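Local coordinates for tubulin-like protein CetZ1 (Haloferax volcanii, PDB 4B46) that binds guanine nucleotides as a GTPase of the tubulin/FtsZ superfamily and controls cell shape, being essential for the rod-shaped cells needed for efficient swimming, at residues L3-F8 with K14-F19; A34-S39 with L45-I50. All coordinates share one frame; numbering follows the deposited sequence.

Interaction 1: residues L3-F8 with K14-F19. With GDP (guanosine-5'-diphosphate), chain B.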
ATOM      1  N   LEU A   3      -0.951 -12.410  -1.379  1.00 17.78           N
ATOM      2  CA  LEU A   3      -1.708 -11.349  -2.038  1.00 14.50           C
ATOM      3  C   LEU A   3      -1.821 -11.536  -3.541  1.00 20.45           C
ATOM      4  O   LEU A   3      -0.899 -12.031  -4.185  1.00 19.78           O
ATOM      5  CB  LEU A   3      -1.073  -9.976  -1.768  1.00 20.35           C
ATOM      6  CG  LEU A   3      -0.992  -9.504  -0.313  1.00 20.68           C
ATOM      7  CD1 LEU A   3      -0.259  -8.173  -0.219  1.00 16.38           C
ATOM      8  CD2 LEU A   3      -2.386  -9.390   0.268  1.00 17.25           C
ATOM      9  N   ALA A   4      -2.962 -11.130  -4.086  1.00 18.91           N
ATOM     10  CA  ALA A   4      -3.084 -10.848  -5.512  1.00 15.81           C
ATOM     11  C   ALA A   4      -2.910  -9.341  -5.712  1.00 17.26           C
ATOM     12  O   ALA A   4      -3.786  -8.554  -5.358  1.00 18.36           O
ATOM     13  CB  ALA A   4      -4.433 -11.308  -6.026  1.00 19.75           C
ATOM     14  N   MET A   5      -1.772  -8.936  -6.263  1.00 16.45           N
ATOM     15  CA  MET A   5      -1.500  -7.525  -6.474  1.00 19.73           C
ATOM     16  C   MET A   5      -1.840  -7.069  -7.886  1.00 20.09           C
ATOM     17  O   MET A   5      -1.395  -7.678  -8.861  1.00 18.88           O
ATOM     18  CB  MET A   5      -0.028  -7.226  -6.234  1.00 16.75           C
ATOM     19  CG  MET A   5       0.428  -7.445  -4.826  1.00 26.16           C
ATOM     20  SD  MET A   5       1.864  -6.396  -4.497  1.00 26.95           S
ATOM     21  CE  MET A   5       2.123  -6.867  -2.785  1.00 23.79           C
ATOM     22  N   ILE A   6      -2.612  -5.989  -7.984  1.00 15.55           N
ATOM     23  CA  ILE A   6      -2.894  -5.365  -9.275  1.00 17.29           C
ATOM     24  C   ILE A   6      -2.445  -3.913  -9.261  1.00 15.25           C
ATOM     25  O   ILE A   6      -2.964  -3.104  -8.491  1.00 16.00           O
ATOM     26  CB  ILE A   6      -4.394  -5.418  -9.656  1.00 18.64           C
ATOM     27  CG1 ILE A   6      -4.915  -6.861  -9.603  1.00 22.47           C
ATOM     28  CG2 ILE A   6      -4.610  -4.818 -11.055  1.00 16.98           C
ATOM     29  CD1 ILE A   6      -5.744  -7.160  -8.395  1.00 26.51           C
ATOM     30  N   GLY A   7      -1.464  -3.597 -10.100  1.00 16.87           N
ATOM     31  CA  GLY A   7      -1.011  -2.224 -10.268  1.00 15.57           C
ATOM     32  C   GLY A   7      -1.837  -1.550 -11.346  1.00 24.66           C
ATOM     33  O   GLY A   7      -2.062  -2.127 -12.417  1.00 22.76           O
ATOM     34  N   PHE A   8      -2.298  -0.335 -11.062  1.00 20.97           N
ATOM     35  CA  PHE A   8      -3.152   0.401 -11.994  1.00 18.92           C
ATOM     36  C   PHE A   8      -2.491   1.734 -12.331  1.00 17.07           C
ATOM     37  O   PHE A   8      -2.179   2.516 -11.432  1.00 18.81           O
ATOM     38  CB  PHE A   8      -4.541   0.640 -11.383  1.00 16.74           C
ATOM     39  CG  PHE A   8      -5.681   0.383 -12.343  1.00 20.52           C
ATOM     40  CD1 PHE A   8      -5.870   1.192 -13.450  1.00 20.53           C
ATOM     41  CD2 PHE A   8      -6.559  -0.663 -12.134  1.00 17.74           C
ATOM     42  CE1 PHE A   8      -6.920   0.963 -14.334  1.00 22.39           C
ATOM     43  CE2 PHE A   8      -7.610  -0.905 -13.016  1.00 20.42           C
ATOM     44  CZ  PHE A   8      -7.787  -0.087 -14.119  1.00 19.02           C
ATOM     45  N   LYS A  14       4.739   0.201 -11.526  1.00 16.47           N
ATOM     46  CA  LYS A  14       6.140   0.181 -11.110  1.00 21.02           C
ATOM     47  C   LYS A  14       6.284  -0.336  -9.675  1.00 20.48           C
ATOM     48  O   LYS A  14       7.238  -1.041  -9.340  1.00 19.53           O
ATOM     49  CB  LYS A  14       6.770   1.575 -11.250  1.00 20.61           C
ATOM     50  CG  LYS A  14       6.953   2.019 -12.704  1.00 23.35           C
ATOM     51  CD  LYS A  14       7.252   3.505 -12.809  1.00 28.92           C
ATOM     52  CE  LYS A  14       8.551   3.872 -12.119  1.00 39.02           C
ATOM     53  NZ  LYS A  14       8.811   5.347 -12.181  1.00 40.93           N
ATOM     54  N   VAL A  15       5.332   0.016  -8.827  1.00 15.42           N
ATOM     55  CA  VAL A  15       5.375  -0.430  -7.439  1.00 13.72           C
ATOM     56  C   VAL A  15       5.141  -1.939  -7.332  1.00 23.04           C
ATOM     57  O   VAL A  15       5.882  -2.636  -6.631  1.00 20.98           O
ATOM     58  CB  VAL A  15       4.395   0.381  -6.566  1.00 14.99           C
ATOM     59  CG1 VAL A  15       4.248  -0.248  -5.157  1.00 15.60           C
ATOM     60  CG2 VAL A  15       4.884   1.837  -6.478  1.00 14.91           C
ATOM     61  N   VAL A  16       4.137  -2.444  -8.047  1.00 18.82           N
ATOM     62  CA  VAL A  16       3.877  -3.883  -8.070  1.00 20.37           C
ATOM     63  C   VAL A  16       5.057  -4.647  -8.663  1.00 21.57           C
ATOM     64  O   VAL A  16       5.448  -5.698  -8.142  1.00 22.14           O
ATOM     65  CB  VAL A  16       2.567  -4.230  -8.796  1.00 19.67           C
ATOM     66  CG1 VAL A  16       2.422  -5.768  -8.963  1.00 18.75           C
ATOM     67  CG2 VAL A  16       1.388  -3.681  -8.013  1.00 16.44           C
ATOM     68  N   ASP A  17       5.639  -4.101  -9.729  1.00 21.09           N
ATOM     69  CA  ASP A  17       6.830  -4.679 -10.349  1.00 22.85           C
ATOM     70  C   ASP A  17       7.954  -4.822  -9.310  1.00 23.56           C
ATOM     71  O   ASP A  17       8.615  -5.861  -9.226  1.00 23.26           O
ATOM     72  CB  ASP A  17       7.298  -3.789 -11.508  1.00 26.13           C
ATOM     73  CG  ASP A  17       7.948  -4.574 -12.649  1.00 30.93           C
ATOM     74  OD1 ASP A  17       7.521  -5.714 -12.928  1.00 31.74           O
ATOM     75  OD2 ASP A  17       8.875  -4.028 -13.291  1.00 33.53           O
ATOM     76  N   LYS A  18       8.165  -3.778  -8.519  1.00 19.97           N
ATOM     77  CA  LYS A  18       9.223  -3.795  -7.508  1.00 20.96           C
ATOM     78  C   LYS A  18       8.885  -4.735  -6.356  1.00 19.60           C
ATOM     79  O   LYS A  18       9.765  -5.366  -5.785  1.00 22.74           O
ATOM     80  CB  LYS A  18       9.484  -2.391  -6.973  1.00 29.92           C
ATOM     81  CG  LYS A  18      10.709  -2.307  -6.088  1.00 38.78           C
ATOM     82  CD  LYS A  18      11.465  -1.022  -6.349  1.00 51.59           C
ATOM     83  CE  LYS A  18      12.956  -1.227  -6.188  1.00 60.43           C
ATOM     84  NZ  LYS A  18      13.709  -0.047  -6.696  1.00 68.05           N
ATOM     85  N   PHE A  19       7.604  -4.804  -6.011  1.00 19.51           N
ATOM     86  CA  PHE A  19       7.123  -5.748  -5.010  1.00 21.73           C
ATOM     87  C   PHE A  19       7.429  -7.187  -5.417  1.00 24.38           C
ATOM     88  O   PHE A  19       7.837  -8.005  -4.587  1.00 22.62           O
ATOM     89  CB  PHE A  19       5.621  -5.573  -4.795  1.00 22.39           C
ATOM     90  CG  PHE A  19       5.250  -5.353  -3.367  1.00 30.92           C
ATOM     91  CD1 PHE A  19       5.554  -6.307  -2.411  1.00 43.73           C
ATOM     92  CD2 PHE A  19       4.629  -4.183  -2.970  1.00 37.89           C
ATOM     93  CE1 PHE A  19       5.228  -6.108  -1.086  1.00 47.24           C
ATOM     94  CE2 PHE A  19       4.301  -3.975  -1.646  1.00 42.95           C
ATOM     95  CZ  PHE A  19       4.599  -4.939  -0.704  1.00 45.71           C
TER
HETATM   96  PB  GDP B1368      -1.526   7.256 -14.471  1.00 19.24           P
HETATM   97  O1B GDP B1368      -2.370   8.105 -15.378  1.00 17.26           O
HETATM   98  O2B GDP B1368      -0.742   6.208 -15.228  1.00 17.24           O
HETATM   99  O3B GDP B1368      -2.431   6.632 -13.440  1.00 16.32           O
HETATM  100  O3A GDP B1368      -0.523   8.297 -13.787  1.00 18.80           O
HETATM  101  PA  GDP B1368       0.853   7.894 -13.081  1.00 18.22           P
HETATM  102  O1A GDP B1368       0.755   6.586 -12.371  1.00 17.92           O
HETATM  103  O2A GDP B1368       1.972   7.938 -14.084  1.00 15.31           O
HETATM  104  O5' GDP B1368       1.019   9.125 -12.049  1.00 17.34           O
HETATM  105  C5' GDP B1368       0.017   9.282 -11.041  1.00 15.23           C
HETATM  106  C4' GDP B1368       0.658   9.820  -9.776  1.00 16.55           C
HETATM  107  O4' GDP B1368       1.506   8.837  -9.208  1.00 16.17           O
HETATM  108  C3' GDP B1368       1.601  10.973 -10.059  1.00 15.26           C
HETATM  109  O3' GDP B1368       0.849  12.178 -10.007  1.00 23.00           O
HETATM  110  C2' GDP B1368       2.644  10.888  -8.955  1.00 18.14           C
HETATM  111  O2' GDP B1368       2.150  11.480  -7.752  1.00 16.77           O
HETATM  112  C1' GDP B1368       2.690   9.428  -8.626  1.00 19.09           C
HETATM  113  N9  GDP B1368       3.764   8.634  -9.238  1.00 15.59           N
HETATM  114  C8  GDP B1368       4.052   8.511 -10.550  1.00 19.04           C
HETATM  115  N7  GDP B1368       5.057   7.614 -10.730  1.00 22.24           N
HETATM  116  C5  GDP B1368       5.390   7.129  -9.508  1.00 22.37           C
HETATM  117  C6  GDP B1368       6.345   6.141  -8.963  1.00 20.25           C
HETATM  118  O6  GDP B1368       7.134   5.504  -9.710  1.00 18.50           O
HETATM  119  N1  GDP B1368       6.347   5.957  -7.636  1.00 18.24           N
HETATM  120  C2  GDP B1368       5.530   6.616  -6.796  1.00 18.79           C
HETATM  121  N2  GDP B1368       5.620   6.368  -5.468  1.00 19.67           N
HETATM  122  N3  GDP B1368       4.625   7.526  -7.221  1.00 20.38           N
HETATM  123  C4  GDP B1368       4.520   7.803  -8.538  1.00 20.12           C
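Strand 3-8 and helix segment 14-19, in contact through M5, G7, V16 and F19, run roughly antiparallel, at 147°, with axes 7.5 Å apart at closest approach, and their backbones come nearest at G7 and V16, where the CA atoms are 5.6 Å apart. These are the first strand and helix of the nucleotide-binding domain, opening a beta-alpha-beta unit that continues into strand 31-38. At the close point V16 sets one methyl against bare backbone: its CG2 lies 3.5 Å from G7 N. With no side chain on G7, the methyl can come this close to the backbone. The other branch, CG1, anti to the backbone N (chi1 173°), turns to M5 and meets its CB at 3.9 Å. Beyond CG the M5 chain is extended and reaches the F19 ring at about a right angle. Its CE methyl sits almost exactly over the ring centre, 3.4 Å from the centroid, a CH-pi contact, while SD, 4.1 Å from the same centroid and further from the ring normal, adds a Met-aromatic contact. F194 of helix 179-198 also packs against F19. A leucine in place of F19 would probably deprive the M5 methyl and sulfur of the flat pi face they rest on and let the thioether turn more loosely. K14, a GTP-binding residue that does not touch the strand, bends at chi3 toward the guanine of GDP, where its NZ donates to O6; the position of NZ is less certain. No hydrogen bond joins strand and helix here, so this buried interface rests on methyl, sulfur and ring contacts, while D17, on another side of the helix, uses its carboxylate on the loop amides of K48 and N49.

Interaction 2: residues A34-S39 with L45-I50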
ATOM      1  N   ALA A  34       0.592 -11.282  -9.712  1.00 21.27           N
ATOM      2  CA  ALA A  34       0.771  -9.868 -10.011  1.00 22.23           C
ATOM      3  C   ALA A  34       0.224  -9.525 -11.400  1.00 24.28           C
ATOM      4  O   ALA A  34       0.480 -10.232 -12.372  1.00 22.50           O
ATOM      5  CB  ALA A  34       2.226  -9.477  -9.883  1.00 20.53           C
ATOM      6  N   VAL A  35      -0.553  -8.451 -11.466  1.00 19.65           N
ATOM      7  CA  VAL A  35      -1.160  -7.987 -12.713  1.00 19.21           C
ATOM      8  C   VAL A  35      -0.964  -6.472 -12.821  1.00 18.71           C
ATOM      9  O   VAL A  35      -0.986  -5.773 -11.805  1.00 19.86           O
ATOM     10  CB  VAL A  35      -2.670  -8.353 -12.765  1.00 21.61           C
ATOM     11  CG1 VAL A  35      -3.365  -7.675 -13.938  1.00 21.24           C
ATOM     12  CG2 VAL A  35      -2.855  -9.884 -12.852  1.00 21.97           C
ATOM     13  N   ALA A  36      -0.735  -5.977 -14.037  1.00 21.44           N
ATOM     14  CA  ALA A  36      -0.579  -4.541 -14.291  1.00 16.61           C
ATOM     15  C   ALA A  36      -1.602  -4.094 -15.328  1.00 19.25           C
ATOM     16  O   ALA A  36      -1.753  -4.732 -16.379  1.00 18.13           O
ATOM     17  CB  ALA A  36       0.822  -4.237 -14.794  1.00 16.53           C
ATOM     18  N   VAL A  37      -2.314  -3.016 -15.024  1.00 16.70           N
ATOM     19  CA  VAL A  37      -3.339  -2.495 -15.920  1.00 15.53           C
ATOM     20  C   VAL A  37      -2.985  -1.064 -16.274  1.00 18.03           C
ATOM     21  O   VAL A  37      -2.707  -0.253 -15.388  1.00 17.84           O
ATOM     22  CB  VAL A  37      -4.737  -2.481 -15.267  1.00 17.05           C
ATOM     23  CG1 VAL A  37      -5.795  -2.035 -16.289  1.00 17.47           C
ATOM     24  CG2 VAL A  37      -5.092  -3.859 -14.687  1.00 15.52           C
ATOM     25  N   ASN A  38      -2.995  -0.750 -17.562  1.00 17.37           N
ATOM     26  CA  ASN A  38      -2.659   0.606 -17.996  1.00 19.97           C
ATOM     27  C   ASN A  38      -3.299   0.911 -19.344  1.00 20.40           C
ATOM     28  O   ASN A  38      -3.762  -0.001 -20.040  1.00 17.32           O
ATOM     29  CB  ASN A  38      -1.132   0.803 -18.043  1.00 23.26           C
ATOM     30  CG  ASN A  38      -0.704   2.266 -17.815  1.00 23.37           C
ATOM     31  OD1 ASN A  38      -1.406   3.210 -18.189  1.00 17.23           O
ATOM     32  ND2 ASN A  38       0.464   2.446 -17.205  1.00 20.77           N
ATOM     33  N   SER A  39      -3.351   2.193 -19.700  1.00 20.66           N
ATOM     34  CA  SER A  39      -3.895   2.595 -20.992  1.00 20.12           C
ATOM     35  C   SER A  39      -2.766   3.104 -21.861  1.00 23.26           C
ATOM     36  O   SER A  39      -2.972   3.477 -23.019  1.00 21.06           O
ATOM     37  CB  SER A  39      -4.940   3.694 -20.814  1.00 23.76           C
ATOM     38  OG  SER A  39      -4.388   4.807 -20.130  1.00 22.22           O
ATOM     39  N   LEU A  45       5.306  -2.066 -21.393  1.00 29.05           N
ATOM     40  CA  LEU A  45       6.518  -2.634 -21.971  1.00 27.79           C
ATOM     41  C   LEU A  45       7.729  -2.436 -21.063  1.00 30.37           C
ATOM     42  O   LEU A  45       8.670  -3.224 -21.091  1.00 31.52           O
ATOM     43  CB  LEU A  45       6.802  -2.001 -23.338  1.00 29.27           C
ATOM     44  CG  LEU A  45       5.805  -2.284 -24.460  1.00 37.91           C
ATOM     45  CD1 LEU A  45       6.161  -1.462 -25.695  1.00 43.59           C
ATOM     46  CD2 LEU A  45       5.785  -3.768 -24.794  1.00 40.22           C
ATOM     47  N   GLY A  46       7.701  -1.380 -20.261  1.00 32.10           N
ATOM     48  CA  GLY A  46       8.812  -1.064 -19.383  1.00 32.94           C
ATOM     49  C   GLY A  46       8.906  -1.921 -18.134  1.00 33.43           C
ATOM     50  O   GLY A  46       9.920  -1.901 -17.442  1.00 35.25           O
ATOM     51  N   LEU A  47       7.855  -2.676 -17.835  1.00 34.78           N
ATOM     52  CA  LEU A  47       7.870  -3.518 -16.645  1.00 30.97           C
ATOM     53  C   LEU A  47       8.821  -4.681 -16.849  1.00 36.96           C
ATOM     54  O   LEU A  47       9.086  -5.084 -17.981  1.00 42.66           O
ATOM     55  CB  LEU A  47       6.472  -4.014 -16.311  1.00 26.64           C
ATOM     56  CG  LEU A  47       5.486  -2.880 -16.065  1.00 23.95           C
ATOM     57  CD1 LEU A  47       4.080  -3.428 -15.941  1.00 25.12           C
ATOM     58  CD2 LEU A  47       5.880  -2.085 -14.818  1.00 19.76           C
ATOM     59  N   LYS A  48       9.336  -5.221 -15.753  1.00 29.78           N
ATOM     60  CA  LYS A  48      10.422  -6.188 -15.837  1.00 34.30           C
ATOM     61  C   LYS A  48      10.047  -7.547 -15.268  1.00 31.46           C
ATOM     62  O   LYS A  48      10.567  -8.572 -15.698  1.00 37.37           O
ATOM     63  CB  LYS A  48      11.650  -5.646 -15.098  1.00 37.55           C
ATOM     64  CG  LYS A  48      12.188  -4.346 -15.658  1.00 45.99           C
ATOM     65  CD  LYS A  48      13.301  -3.792 -14.786  1.00 53.64           C
ATOM     66  CE  LYS A  48      13.840  -2.478 -15.342  1.00 56.64           C
ATOM     67  NZ  LYS A  48      14.511  -2.655 -16.660  1.00 55.45           N
ATOM     68  N   ASN A  49       9.140  -7.548 -14.302  1.00 26.64           N
ATOM     69  CA  ASN A  49       8.899  -8.729 -13.482  1.00 24.65           C
ATOM     70  C   ASN A  49       7.494  -9.292 -13.607  1.00 28.73           C
ATOM     71  O   ASN A  49       7.237 -10.427 -13.230  1.00 36.51           O
ATOM     72  CB  ASN A  49       9.189  -8.385 -12.025  1.00 26.49           C
ATOM     73  CG  ASN A  49      10.559  -7.787 -11.843  1.00 27.58           C
ATOM     74  OD1 ASN A  49      11.556  -8.386 -12.235  1.00 33.41           O
ATOM     75  ND2 ASN A  49      10.619  -6.585 -11.284  1.00 31.86           N
ATOM     76  N   ILE A  50       6.580  -8.486 -14.120  1.00 34.12           N
ATOM     77  CA  ILE A  50       5.209  -8.924 -14.303  1.00 30.05           C
ATOM     78  C   ILE A  50       5.083  -9.642 -15.644  1.00 31.19           C
ATOM     79  O   ILE A  50       5.485  -9.109 -16.672  1.00 35.88           O
ATOM     80  CB  ILE A  50       4.251  -7.725 -14.209  1.00 30.03           C
ATOM     81  CG1 ILE A  50       4.382  -7.092 -12.816  1.00 28.22           C
ATOM     82  CG2 ILE A  50       2.822  -8.148 -14.512  1.00 28.41           C
ATOM     83  CD1 ILE A  50       3.495  -5.916 -12.563  1.00 25.48           C
TER
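A36 and I50 meet in the Rossmann-like GTPase domain, where the loop between helix 41-45 and strand 55-57 folds back over strand 31-38. Apolar contacts carry the pairing. A34 and A36, two residues apart on the strand, both point their methyls at the loop, and I50 lies across them. Its CG1 branch, anti to the carbonyl carbon (chi1 -61°), brings CD1 to 3.9 Å from A36 CB, while CG1 itself passes A34 CB more loosely at 4.4 Å. L47 comes to the same alanine with one branch, CD1, 3.5 Å from A36 CB, so a single small methyl receives the ends of two larger side chains. L44 of helix 41-45 also touches A36, and A34 also touches V16 and V20 of helix 9-26. No hydrogen bond crosses between strand and loop. Where the strand gives way to loop, N38 turns back on the chain: its OD1 accepts S39 N at 2.7 Å through a lone pair in the carbonyl plane, although the N-H is bent to 135°, and it also takes A40 N. Beside the alanines, the I50 CG2 methyl covers A34 O at 3.8 Å, a buried carbonyl oxygen with no hydrogen-bond partner in the model.

Interactions 1 and 2, their centres 8 Å apart, follow one another along the chain and share a sheet in which strands 3-8 and 31-38 are parallel neighbours. Backbone pairing probably joins them at G7 O and V37 N, 2.8 Å apart, and F8 CZ packs on V37 CG1 at 3.5 Å. On the helix side D17 ties the loop 45-50 to helix 9-26: its OD2 accepts K48 N at 2.8 Å and its OD1 accepts N49 N. K14 of interaction 1 belongs to the GDP pocket, whereas the L47 side chain of interaction 2 remains about 9 Å from the nucleotide, and about 4 Å from that of G13 of the GTP-binding site.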